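Local coordinates for iron Super-Oxide Dismutase (PDB 2AWP), which catalyses the dismutation of superoxide radicals to hydrogen peroxide and molecular oxygen, probably at an iron centre, as a member of the iron/manganese superoxide dismutase family, at residues Pro6-Ala11 against Glu22-His27; Val54-Met57 against Ala63-Asn66; Gln70-Ser75 against Gly151-Thr156; Gly91-Lys96 against Glu190-Ala195; Ser112-Gly117 against Leu134-Thr139. One frame throughout, in Å; residues are numbered along the deposited sequence.

Contact 1 (Pro6-Ala11 against Glu22-His27)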
# COMPACT_ATOMS: atom_id res chain seq x y z
N PRO A 6 -12.35 -13.85 13.43
CA PRO A 6 -13.77 -13.68 13.71
C PRO A 6 -14.59 -13.70 12.46
O PRO A 6 -14.17 -13.18 11.42
CB PRO A 6 -13.84 -12.30 14.38
CG PRO A 6 -12.48 -12.09 14.93
CD PRO A 6 -11.58 -12.67 13.85
N LYS A 7 -15.77 -14.30 12.55
CA LYS A 7 -16.72 -14.32 11.44
C LYS A 7 -17.19 -12.92 11.05
O LYS A 7 -17.33 -12.03 11.90
CB LYS A 7 -17.94 -15.19 11.81
CG LYS A 7 -17.66 -16.68 11.90
CD LYS A 7 -17.39 -17.23 10.50
CE LYS A 7 -17.33 -18.75 10.48
NZ LYS A 7 -17.68 -19.28 9.12
N LEU A 8 -17.44 -12.75 9.76
CA LEU A 8 -18.28 -11.66 9.25
C LEU A 8 -19.69 -11.80 9.80
O LEU A 8 -20.21 -12.91 9.94
CB LEU A 8 -18.34 -11.69 7.72
CG LEU A 8 -17.07 -11.51 6.86
CD1 LEU A 8 -17.44 -11.60 5.42
CD2 LEU A 8 -16.34 -10.19 7.10
N LYS A 9 -20.34 -10.66 10.04
CA LYS A 9 -21.69 -10.65 10.59
C LYS A 9 -22.78 -10.70 9.52
O LYS A 9 -23.96 -10.46 9.80
CB LYS A 9 -21.83 -9.42 11.50
CG LYS A 9 -20.91 -9.55 12.75
CD LYS A 9 -20.93 -8.29 13.60
CE LYS A 9 -20.37 -8.62 14.98
NZ LYS A 9 -18.93 -8.92 14.90
N TYR A 10 -22.35 -10.99 8.30
CA TYR A 10 -23.18 -10.94 7.11
C TYR A 10 -22.53 -11.80 6.02
O TYR A 10 -21.35 -12.20 6.11
CB TYR A 10 -23.37 -9.49 6.60
CG TYR A 10 -22.12 -8.62 6.63
CD1 TYR A 10 -21.07 -8.81 5.70
CD2 TYR A 10 -21.95 -7.64 7.61
CE1 TYR A 10 -19.91 -8.04 5.74
CE2 TYR A 10 -20.79 -6.87 7.67
CZ TYR A 10 -19.78 -7.06 6.72
OH TYR A 10 -18.64 -6.31 6.75
N ALA A 11 -23.31 -12.05 4.98
CA ALA A 11 -22.88 -12.86 3.85
C ALA A 11 -21.81 -12.12 3.01
O ALA A 11 -21.71 -10.88 3.03
CB ALA A 11 -24.09 -13.25 2.98
N GLU A 22 -16.61 -10.83 -4.78
CA GLU A 22 -15.21 -11.16 -5.10
C GLU A 22 -14.23 -10.44 -4.17
O GLU A 22 -13.30 -11.06 -3.65
CB GLU A 22 -14.87 -10.83 -6.55
CG GLU A 22 -13.43 -11.24 -6.90
CD GLU A 22 -13.03 -10.97 -8.36
OE1 GLU A 22 -13.88 -10.54 -9.18
OE2 GLU A 22 -11.82 -11.18 -8.66
N THR A 23 -14.43 -9.14 -3.99
CA THR A 23 -13.60 -8.35 -3.03
C THR A 23 -13.65 -8.94 -1.62
O THR A 23 -12.61 -9.23 -1.06
CB THR A 23 -13.91 -6.83 -3.05
OG1 THR A 23 -13.48 -6.27 -4.30
CG2 THR A 23 -13.15 -6.08 -1.93
N LEU A 24 -14.86 -9.15 -1.07
CA LEU A 24 -14.97 -9.78 0.24
C LEU A 24 -14.27 -11.12 0.25
O LEU A 24 -13.57 -11.43 1.20
CB LEU A 24 -16.44 -9.90 0.71
CG LEU A 24 -16.83 -8.74 1.65
CD1 LEU A 24 -16.65 -7.40 0.92
CD2 LEU A 24 -18.24 -8.89 2.17
N ASN A 25 -14.41 -11.91 -0.82
CA ASN A 25 -13.70 -13.20 -0.90
C ASN A 25 -12.17 -13.06 -0.72
O ASN A 25 -11.59 -13.66 0.19
CB ASN A 25 -14.06 -14.00 -2.18
CG ASN A 25 -13.71 -15.49 -2.07
OD1 ASN A 25 -13.59 -16.03 -0.95
ND2 ASN A 25 -13.56 -16.16 -3.21
N PHE A 26 -11.54 -12.24 -1.54
CA PHE A 26 -10.08 -12.02 -1.39
C PHE A 26 -9.69 -11.31 -0.08
O PHE A 26 -8.78 -11.73 0.63
CB PHE A 26 -9.50 -11.29 -2.63
CG PHE A 26 -9.42 -12.15 -3.87
CD1 PHE A 26 -8.34 -12.99 -4.07
CD2 PHE A 26 -10.45 -12.16 -4.81
CE1 PHE A 26 -8.26 -13.83 -5.21
CE2 PHE A 26 -10.40 -13.00 -5.96
CZ PHE A 26 -9.29 -13.83 -6.17
N HIS A 27 -10.43 -10.26 0.25
CA HIS A 27 -10.09 -9.38 1.35
C HIS A 27 -10.24 -10.13 2.68
O HIS A 27 -9.31 -10.14 3.49
CB HIS A 27 -10.98 -8.15 1.30
CG HIS A 27 -10.42 -6.94 2.00
ND1 HIS A 27 -11.01 -5.70 1.89
CD2 HIS A 27 -9.34 -6.77 2.80
CE1 HIS A 27 -10.34 -4.83 2.62
NE2 HIS A 27 -9.34 -5.46 3.18
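Leu24 reaches from helix 21-43, part of the alpha-hairpin domain of the iron/manganese superoxide dismutases, to the N-terminal loop that holds Leu8, Tyr10 and Ala11. The contact across the two segments is small, mostly apolar and without hydrogen bonds, and one methyl group, CD2 of Leu24, makes every close approach in it. Its tightest packing is with the tyrosine: Leu24 CD2 lies 4.0 Å from Tyr10 CE1, meeting the ring at its edge and near its plane, while the two side chains cross at about a right angle. A methyl-to-methyl contact adds to this, with Leu8 CD1 4.3 Å from Leu24 CD2. Trp78 of helix 62-79 touches both leucines, so the loop is wedged against both long helices of the hairpin.

Polar bonds to neighbouring residues hold the loop. The Tyr10 hydroxyl is hydrogen-bonded to the carbonyl of Trp78, which settles the far end of the ring, and Lys9 forms a salt bridge with Asp79. On the helix, His27, about one turn beyond Leu24, is a probable iron ligand, and its imidazole meets His74 and His162.

With CG of Tyr10 set between its backbone N and carbonyl carbon (chi1 41°), the ring swings toward the helix; beyond it the chain passes Leu24 once more, Ala11 O lying 4.1 Å from CD2.

Contact 2 (Val54-Met57 against Ala63-Asn66)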
# COMPACT_ATOMS: atom_id res chain seq x y z
N VAL A 54 -5.58 -7.97 21.24
CA VAL A 54 -5.44 -6.58 21.66
C VAL A 54 -4.15 -6.32 22.44
O VAL A 54 -3.45 -5.34 22.18
CB VAL A 54 -6.70 -6.12 22.43
CG1 VAL A 54 -6.41 -4.90 23.28
CG2 VAL A 54 -7.80 -5.85 21.45
N GLU A 55 -3.82 -7.20 23.37
CA GLU A 55 -2.58 -7.10 24.12
C GLU A 55 -1.36 -7.21 23.21
O GLU A 55 -0.43 -6.41 23.32
CB GLU A 55 -2.54 -8.15 25.23
CG GLU A 55 -3.59 -7.88 26.26
CD GLU A 55 -3.76 -9.03 27.24
OE1 GLU A 55 -3.43 -10.17 26.86
OE2 GLU A 55 -4.24 -8.78 28.36
N ILE A 56 -1.39 -8.15 22.27
CA ILE A 56 -0.29 -8.30 21.31
C ILE A 56 -0.09 -7.01 20.52
O ILE A 56 1.02 -6.48 20.47
CB ILE A 56 -0.49 -9.52 20.35
CG1 ILE A 56 -0.40 -10.83 21.14
CG2 ILE A 56 0.63 -9.54 19.28
CD1 ILE A 56 -1.06 -12.01 20.45
N MET A 57 -1.19 -6.49 19.95
CA MET A 57 -1.18 -5.23 19.20
C MET A 57 -0.56 -4.06 20.00
O MET A 57 0.32 -3.32 19.49
CB MET A 57 -2.62 -4.92 18.79
CG MET A 57 -2.83 -3.70 17.98
SD MET A 57 -4.57 -3.66 17.55
CE MET A 57 -5.36 -2.85 18.97
N ALA A 63 7.00 -7.46 12.55
CA ALA A 63 6.03 -8.33 11.89
C ALA A 63 4.86 -8.76 12.76
O ALA A 63 3.73 -8.90 12.26
CB ALA A 63 6.73 -9.56 11.27
N ILE A 64 5.12 -9.00 14.05
CA ILE A 64 4.06 -9.40 15.00
C ILE A 64 3.02 -8.30 15.10
O ILE A 64 1.84 -8.55 14.95
CB ILE A 64 4.61 -9.80 16.42
CG1 ILE A 64 5.37 -11.12 16.36
CG2 ILE A 64 3.45 -9.96 17.45
CD1 ILE A 64 6.27 -11.34 17.64
N PHE A 65 3.49 -7.07 15.26
CA PHE A 65 2.58 -5.94 15.31
C PHE A 65 1.80 -5.81 14.01
O PHE A 65 0.56 -5.69 14.02
CB PHE A 65 3.28 -4.61 15.62
CG PHE A 65 2.36 -3.42 15.51
CD1 PHE A 65 1.50 -3.10 16.57
CD2 PHE A 65 2.30 -2.67 14.33
CE1 PHE A 65 0.62 -2.03 16.45
CE2 PHE A 65 1.44 -1.59 14.20
CZ PHE A 65 0.60 -1.27 15.25
N ASN A 66 2.52 -5.85 12.89
CA ASN A 66 1.89 -5.66 11.59
C ASN A 66 0.73 -6.65 11.41
O ASN A 66 -0.38 -6.25 11.05
CB ASN A 66 2.91 -5.81 10.46
CG ASN A 66 3.86 -4.62 10.36
OD1 ASN A 66 3.60 -3.53 10.90
ND2 ASN A 66 4.96 -4.82 9.67
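Ile56 and Ile64 meet methyl to methyl at the tight end of this contact. Their CG2 atoms are 3.4 Å apart, closer than carbon atoms usually pack, and the side chains cross at about a right angle. In both residues chi1 (-67° in Ile56, -70° in Ile64) puts CG1 beside the backbone N and leaves CG2 opposite it, pointing into the interface. The pair is backed by helix 21-43, whose Ile43 touches Ile56 and whose Leu39 and Leu42 touch Ile64.

A second close approach joins a backbone to a ring. Met57 O lies in the plane of the Phe65 ring at its edge, 3.2 Å from CD1 and 3.3 Å from CE1, so the electronegative oxygen faces the hydrogen-bearing rim. The same carbonyl accepts a hydrogen bond from Lys147 NZ. Helices 53-59 and 62-79 follow one another with two residues between them in the alpha-hairpin domain, and the CA atoms of Met57 and Phe65 are 5.5 Å apart.

Packing is looser beyond this point. Met57 CG is 4.1 Å from Phe65 CE1, and the thioether then leads off toward Ala69 and Trp72 farther along helix 62-79. Solvent lies on the outer sides of the helices, where Glu55 and Ala63 are exposed; the Glu55 carboxylate turns back to accept from Ser52 N through OE1. Next to Phe65, Asn66 packs on Phe119 of the second subunit.

Contact 3 (Gln70-Ser75 against Gly151-Thr156)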
# COMPACT_ATOMS: atom_id res chain seq x y z
N GLN A 70 -3.25 -5.63 11.84
CA GLN A 70 -4.11 -5.88 10.69
C GLN A 70 -5.31 -6.78 10.99
O GLN A 70 -6.40 -6.55 10.47
CB GLN A 70 -3.32 -6.39 9.49
CG GLN A 70 -2.44 -5.33 8.83
CD GLN A 70 -3.20 -4.24 8.15
OE1 GLN A 70 -3.66 -3.31 8.80
NE2 GLN A 70 -3.30 -4.32 6.80
N ILE A 71 -5.11 -7.84 11.78
CA ILE A 71 -6.27 -8.68 12.13
C ILE A 71 -7.33 -7.80 12.82
O ILE A 71 -8.50 -7.88 12.49
CB ILE A 71 -5.93 -9.81 13.09
CG1 ILE A 71 -4.95 -10.81 12.44
CG2 ILE A 71 -7.24 -10.56 13.53
CD1 ILE A 71 -4.11 -11.54 13.48
N TRP A 72 -6.90 -7.00 13.80
CA TRP A 72 -7.82 -6.19 14.60
C TRP A 72 -8.49 -5.12 13.71
O TRP A 72 -9.74 -4.92 13.74
CB TRP A 72 -7.08 -5.56 15.78
CG TRP A 72 -8.02 -4.88 16.79
CD1 TRP A 72 -8.51 -5.41 17.95
CD2 TRP A 72 -8.61 -3.57 16.66
NE1 TRP A 72 -9.38 -4.51 18.56
CE2 TRP A 72 -9.44 -3.37 17.79
CE3 TRP A 72 -8.50 -2.54 15.71
CZ2 TRP A 72 -10.17 -2.18 18.00
CZ3 TRP A 72 -9.23 -1.35 15.91
CH2 TRP A 72 -10.06 -1.19 17.04
N ASN A 73 -7.68 -4.44 12.92
CA ASN A 73 -8.18 -3.37 12.02
C ASN A 73 -9.22 -3.92 11.06
O ASN A 73 -10.20 -3.26 10.73
CB ASN A 73 -7.03 -2.81 11.17
CG ASN A 73 -5.99 -2.06 11.97
OD1 ASN A 73 -6.22 -1.64 13.10
ND2 ASN A 73 -4.81 -1.88 11.37
N HIS A 74 -8.98 -5.13 10.53
CA HIS A 74 -9.92 -5.68 9.55
C HIS A 74 -11.23 -6.09 10.18
O HIS A 74 -12.29 -5.88 9.62
CB HIS A 74 -9.29 -6.86 8.79
CG HIS A 74 -8.35 -6.43 7.73
ND1 HIS A 74 -7.04 -6.09 7.99
CD2 HIS A 74 -8.56 -6.18 6.41
CE1 HIS A 74 -6.46 -5.69 6.87
NE2 HIS A 74 -7.36 -5.74 5.91
N SER A 75 -11.15 -6.69 11.36
CA SER A 75 -12.38 -7.03 12.07
C SER A 75 -13.23 -5.80 12.38
O SER A 75 -14.45 -5.82 12.20
CB SER A 75 -12.06 -7.83 13.31
OG SER A 75 -11.70 -9.14 12.91
N GLY A 151 -6.90 8.07 20.60
CA GLY A 151 -8.31 8.06 20.98
C GLY A 151 -8.89 6.67 20.79
O GLY A 151 -8.16 5.73 20.52
N ILE A 152 -10.21 6.56 20.93
CA ILE A 152 -10.91 5.29 20.87
C ILE A 152 -11.61 5.17 19.53
O ILE A 152 -12.51 5.93 19.25
CB ILE A 152 -11.92 5.15 22.04
CG1 ILE A 152 -11.17 5.07 23.37
CG2 ILE A 152 -12.85 3.97 21.81
CD1 ILE A 152 -12.02 5.50 24.58
N PRO A 153 -11.20 4.19 18.72
CA PRO A 153 -11.81 3.90 17.42
C PRO A 153 -13.36 3.76 17.48
O PRO A 153 -13.90 3.04 18.32
CB PRO A 153 -11.15 2.59 17.02
CG PRO A 153 -9.70 2.74 17.60
CD PRO A 153 -10.06 3.28 19.00
N ILE A 154 -14.05 4.43 16.57
CA ILE A 154 -15.51 4.37 16.50
C ILE A 154 -15.95 3.64 15.20
O ILE A 154 -16.86 2.80 15.21
CB ILE A 154 -16.14 5.82 16.55
CG1 ILE A 154 -15.76 6.59 17.84
CG2 ILE A 154 -17.63 5.77 16.35
CD1 ILE A 154 -16.24 5.97 19.18
N LEU A 155 -15.30 4.02 14.09
CA LEU A 155 -15.46 3.40 12.77
C LEU A 155 -14.12 3.47 12.02
O LEU A 155 -13.32 4.37 12.27
CB LEU A 155 -16.50 4.16 11.92
CG LEU A 155 -17.97 4.19 12.27
CD1 LEU A 155 -18.72 5.28 11.49
CD2 LEU A 155 -18.62 2.81 12.06
N THR A 156 -13.90 2.53 11.10
CA THR A 156 -12.74 2.64 10.20
C THR A 156 -13.12 2.29 8.76
O THR A 156 -14.15 1.61 8.51
CB THR A 156 -11.55 1.76 10.64
OG1 THR A 156 -10.36 2.16 9.95
CG2 THR A 156 -11.82 0.28 10.39
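Trp72 and Pro153 form the apolar half of this buried contact: the outer corner of the indole, CH2, lies 3.9 Å from Pro153 CB and 4.0 Å from Pro153 CG. The proline CB comes at the ring edge, in its plane. Trp72 CG stands opposite the backbone N (chi1 -171°), which carries the indole out to the proline. In the other half, the Thr156 methyl CG2 rests 3.9 Å from Asn73 O, while the threonine hydroxyl is hydrogen-bonded to Gly124 O.

Behind these first contacts Trp72 stacks on Phe76, and Asn73 and His74 are held by Gln70. Its OE1 accepts from Asn73 ND2 at 3.2 Å; ND2 also bonds Ala142 O, and Asn144 binds OD1. Gln70 O takes two bonds, from His74 N at 2.9 Å and from His74 ND1 at 2.6 Å, from opposite faces of the carbonyl plane. The ND1 bond lies in the imidazole plane and fixes the ring's rotation. Ile154 and Leu155 form a classic beta bulge opposite Leu126.

The arrangement is consistent with the iron-site surroundings of this dismutase family: it joins the hairpin helix bearing His74 to the strand ending in Asp158, both probable iron ligands.

Contact 4 (Gly91-Lys96 against Glu190-Ala195)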
# COMPACT_ATOMS: atom_id res chain seq x y z
N GLY A 91 -29.36 7.53 16.47
CA GLY A 91 -28.95 7.23 17.83
C GLY A 91 -27.88 8.20 18.29
O GLY A 91 -27.72 9.27 17.75
N GLU A 92 -27.12 7.79 19.29
CA GLU A 92 -26.17 8.68 19.97
C GLU A 92 -25.14 9.35 19.06
O GLU A 92 -24.85 10.54 19.21
CB GLU A 92 -25.50 7.92 21.11
CG GLU A 92 -25.81 8.52 22.48
CD GLU A 92 -27.24 8.26 22.96
OE1 GLU A 92 -27.61 7.08 23.16
OE2 GLU A 92 -28.00 9.24 23.15
N ILE A 93 -24.62 8.59 18.10
CA ILE A 93 -23.63 9.07 17.14
C ILE A 93 -24.11 10.22 16.23
O ILE A 93 -23.33 11.09 15.85
CB ILE A 93 -23.04 7.88 16.28
CG1 ILE A 93 -21.84 8.35 15.45
CG2 ILE A 93 -24.11 7.28 15.34
CD1 ILE A 93 -20.62 8.68 16.30
N LYS A 94 -25.39 10.25 15.88
CA LYS A 94 -25.93 11.36 15.11
C LYS A 94 -25.73 12.71 15.85
O LYS A 94 -25.31 13.71 15.26
CB LYS A 94 -27.42 11.12 14.93
CG LYS A 94 -28.17 12.22 14.23
CD LYS A 94 -29.65 11.86 14.23
CE LYS A 94 -30.36 12.48 13.08
NZ LYS A 94 -29.81 12.09 11.73
N GLU A 95 -26.09 12.73 17.12
CA GLU A 95 -26.02 13.95 17.92
C GLU A 95 -24.57 14.35 18.19
O GLU A 95 -24.23 15.52 18.11
CB GLU A 95 -26.84 13.81 19.20
CG GLU A 95 -28.34 13.54 18.97
CD GLU A 95 -28.98 12.72 20.10
OE1 GLU A 95 -28.91 13.15 21.28
OE2 GLU A 95 -29.55 11.63 19.82
N LYS A 96 -23.70 13.37 18.45
CA LYS A 96 -22.27 13.60 18.66
C LYS A 96 -21.59 14.17 17.42
O LYS A 96 -20.73 15.07 17.52
CB LYS A 96 -21.57 12.29 19.09
CG LYS A 96 -20.13 12.47 19.61
CD LYS A 96 -20.08 13.04 21.00
CE LYS A 96 -18.64 13.29 21.42
NZ LYS A 96 -18.55 14.18 22.60
N GLU A 190 -22.34 1.51 19.47
CA GLU A 190 -21.79 0.59 20.43
C GLU A 190 -20.41 1.04 20.91
O GLU A 190 -20.11 1.01 22.11
CB GLU A 190 -21.74 -0.80 19.83
CG GLU A 190 -21.00 -1.79 20.67
CD GLU A 190 -20.92 -3.15 20.01
OE1 GLU A 190 -21.48 -3.34 18.91
OE2 GLU A 190 -20.27 -4.04 20.60
N ASN A 191 -19.58 1.49 19.96
CA ASN A 191 -18.23 1.94 20.27
C ASN A 191 -18.26 3.25 21.08
O ASN A 191 -17.48 3.43 22.03
CB ASN A 191 -17.42 2.09 18.98
CG ASN A 191 -17.14 0.74 18.31
OD1 ASN A 191 -16.93 -0.27 19.01
ND2 ASN A 191 -17.18 0.70 16.98
N LEU A 192 -19.14 4.15 20.69
CA LEU A 192 -19.28 5.44 21.38
C LEU A 192 -19.65 5.25 22.85
O LEU A 192 -19.01 5.83 23.72
CB LEU A 192 -20.33 6.32 20.69
CG LEU A 192 -20.51 7.77 21.19
CD1 LEU A 192 -19.21 8.63 21.10
CD2 LEU A 192 -21.69 8.45 20.44
N LYS A 193 -20.68 4.43 23.11
CA LYS A 193 -21.11 4.14 24.47
C LYS A 193 -19.98 3.59 25.33
O LYS A 193 -19.82 4.01 26.49
CB LYS A 193 -22.33 3.19 24.47
CG LYS A 193 -22.72 2.70 25.88
CD LYS A 193 -23.92 1.75 25.86
CE LYS A 193 -24.27 1.27 27.28
NZ LYS A 193 -25.53 0.45 27.31
N LYS A 194 -19.20 2.65 24.78
CA LYS A 194 -18.07 2.08 25.51
C LYS A 194 -17.05 3.18 25.74
O LYS A 194 -16.51 3.31 26.84
CB LYS A 194 -17.36 0.97 24.74
CG LYS A 194 -18.11 -0.28 24.53
CD LYS A 194 -17.19 -1.27 23.82
CE LYS A 194 -17.98 -2.44 23.26
NZ LYS A 194 -17.23 -3.01 22.11
N ALA A 195 -16.78 3.95 24.68
CA ALA A 195 -15.74 5.00 24.71
C ALA A 195 -16.00 6.08 25.75
O ALA A 195 -15.08 6.53 26.42
CB ALA A 195 -15.60 5.64 23.33
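Ile93 and Leu192 mark the closest backbone approach, with CA atoms 7.1 Å apart, where helix segments 92-96 and 190-195 cross at 72° with their axes 10.2 Å apart. From the second helix a single side chain, Leu192, fills the interval. Its CG stands opposite the backbone N (chi1 -174°), and this carries CD2 out to the first turn of the facing helix. There the methyl lies over the backbone between two residues, 3.8 Å from both Glu92 C and Ile93 N.

Three side chains of the facing helix border that methyl. Glu92 offers CB at 3.9 Å from Leu192 CD2 before its chain bends and takes the carboxylate away, and Lys96, one turn later, offers CB at 4.1 Å from the same atom. Ile93 comes in with CD1, 4.3 Å from Leu192 CD2. Lys96 too uses only the root of its chain: a bend at chi2 (75°) leads the amine off to Asn132 O, to which it is hydrogen-bonded. Charged residues thus line the apolar contact with their aliphatic portions.

The crossing is also tied by a polar link, since Ile93 N, at the start of its helix, is hydrogen-bonded to the Asn189 side chain.

Both helices also rest on strand 122-129, Ile93 on Leu126 and Lys96 and Ala195 on Leu128. Helices layered in this way against a three-stranded antiparallel sheet build the alpha/beta C-terminal domain of the iron/manganese superoxide dismutases.

Contact 5 (Ser112-Gly117 against Leu134-Thr139)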
# COMPACT_ATOMS: atom_id res chain seq x y z
N SER A 112 -14.23 11.79 3.72
CA SER A 112 -13.98 11.40 2.33
C SER A 112 -12.67 12.01 1.81
O SER A 112 -11.91 11.34 1.10
CB SER A 112 -15.15 11.81 1.44
OG SER A 112 -16.37 11.23 1.90
N ASN A 113 -12.41 13.26 2.18
CA ASN A 113 -11.18 13.97 1.82
C ASN A 113 -9.94 13.28 2.39
O ASN A 113 -8.95 13.04 1.68
CB ASN A 113 -11.22 15.42 2.28
CG ASN A 113 -12.11 16.29 1.38
OD1 ASN A 113 -12.49 15.88 0.28
ND2 ASN A 113 -12.48 17.49 1.87
N VAL A 114 -10.01 12.95 3.67
CA VAL A 114 -8.92 12.23 4.31
C VAL A 114 -8.66 10.87 3.66
O VAL A 114 -7.50 10.55 3.34
CB VAL A 114 -9.14 12.09 5.84
CG1 VAL A 114 -8.16 11.02 6.44
CG2 VAL A 114 -8.93 13.45 6.50
N LEU A 115 -9.72 10.08 3.51
CA LEU A 115 -9.65 8.76 2.86
C LEU A 115 -9.09 8.83 1.44
O LEU A 115 -8.23 8.01 1.05
CB LEU A 115 -11.06 8.09 2.84
CG LEU A 115 -11.56 7.65 4.22
CD1 LEU A 115 -13.03 7.32 4.15
CD2 LEU A 115 -10.75 6.44 4.79
N CYS A 116 -9.57 9.80 0.65
CA CYS A 116 -9.06 9.98 -0.70
C CYS A 116 -7.62 10.45 -0.75
O CYS A 116 -6.90 10.13 -1.71
CB CYS A 116 -9.94 10.96 -1.49
SG CYS A 116 -11.51 10.28 -1.97
N GLY A 117 -7.20 11.20 0.26
CA GLY A 117 -5.89 11.83 0.24
C GLY A 117 -4.77 10.95 0.77
O GLY A 117 -3.61 11.27 0.60
N LEU A 134 -15.17 13.79 18.96
CA LEU A 134 -14.99 13.04 17.70
C LEU A 134 -14.07 13.78 16.75
O LEU A 134 -14.25 14.95 16.46
CB LEU A 134 -16.32 12.78 16.97
CG LEU A 134 -17.33 11.82 17.61
CD1 LEU A 134 -18.58 11.67 16.71
CD2 LEU A 134 -16.71 10.47 17.92
N VAL A 135 -13.07 13.07 16.24
CA VAL A 135 -12.23 13.62 15.21
C VAL A 135 -11.96 12.55 14.13
O VAL A 135 -12.22 11.36 14.34
CB VAL A 135 -10.90 14.18 15.80
CG1 VAL A 135 -11.18 15.32 16.86
CG2 VAL A 135 -10.04 13.05 16.39
N ILE A 136 -11.42 13.00 13.01
CA ILE A 136 -10.99 12.11 11.95
C ILE A 136 -9.47 12.00 12.00
O ILE A 136 -8.78 13.00 12.10
CB ILE A 136 -11.39 12.65 10.54
CG1 ILE A 136 -12.90 12.66 10.37
CG2 ILE A 136 -10.75 11.83 9.44
CD1 ILE A 136 -13.36 13.65 9.27
N LEU A 137 -8.97 10.77 11.94
CA LEU A 137 -7.54 10.50 11.93
C LEU A 137 -7.24 9.54 10.79
O LEU A 137 -8.12 8.83 10.32
CB LEU A 137 -7.10 9.82 13.25
CG LEU A 137 -7.21 10.60 14.58
CD1 LEU A 137 -6.70 9.73 15.73
CD2 LEU A 137 -6.45 11.95 14.53
N GLN A 138 -5.99 9.52 10.35
CA GLN A 138 -5.57 8.53 9.39
C GLN A 138 -4.34 7.84 9.94
O GLN A 138 -3.56 8.45 10.67
CB GLN A 138 -5.26 9.18 8.03
CG GLN A 138 -4.19 10.23 8.05
CD GLN A 138 -4.15 10.97 6.76
OE1 GLN A 138 -4.01 10.38 5.70
NE2 GLN A 138 -4.29 12.30 6.84
N THR A 139 -4.18 6.56 9.60
CA THR A 139 -2.95 5.85 9.99
C THR A 139 -2.38 5.13 8.80
O THR A 139 -3.09 4.87 7.82
CB THR A 139 -3.19 4.82 11.11
OG1 THR A 139 -4.18 3.87 10.68
CG2 THR A 139 -3.68 5.51 12.37
O HOH W 1 -5.39 11.96 3.72
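Val114 packs its two methyl groups against Ile136 and Gln138, joining the last turns of helix 104-117 to strand 134-140 in the C-terminal domain of the dismutase. This strand is outermost in the three-stranded antiparallel sheet of the chain, and the helix runs almost parallel to it, 5° apart in direction with the segment axes 9.0 Å from each other.

The valine divides its branches between two partners. CG1 lies opposite the backbone N (chi1 166°) and is directed at Gln138, whereas CG2, beside the N, is directed at Ile136. On the isoleucine the short branch does the touching: Ile136 CG2 is 3.8 Å from Val114 CG2, and the two side chains slide past each other in opposite directions. Ile136 also touches Phe107, Glu110 and Phe111, earlier in the same helix.

Gln138 passes the other methyl at a slant. Its CG occupies the position between the backbone N and the carbonyl carbon (chi1 59°), and from there the chain runs extended, taking the amide past the valine toward the end of the helix. Val114 CG1 is 3.8 Å from Gln138 CB and 4.0 Å from its CD, so the methyl touches the glutamine both at its root and at its amide carbon. Leu137, between the two contacting strand residues, points away from the helix.

At the solvent side the amide oxygen is gripped twice: OE1 is hydrogen-bonded to His118 ND1 and also receives a water. That water gives one proton to Gln138 OE1, at 2.9 Å, and the other to Val114 O, at 2.6 Å.

In the fold
Contact 3 is the buried centre of the set, its centre about 4 Å from the centre of the chain, and it alone joins the alpha-hairpin to the C-terminal domain. Contacts 1, 2 and 4 are partly buried; contact 5 lies at the surface. Contacts 2 and 3 share helix 62-79, and contacts 3 and 5 reach the two outermost strands of one sheet. Contact 4 borders both, through a probable Asn191-Ile154 hydrogen bond and through Leu134. Contact 1 meets contact 3 where His27 approaches His74. One leucine methyl makes every close approach in contacts 1 and 4, contact 2 adds a tight methyl pair and a carbonyl at a ring edge, a water bridges contact 5, and hydrogen bonds around contact 3 probably help to order the iron-site surroundings.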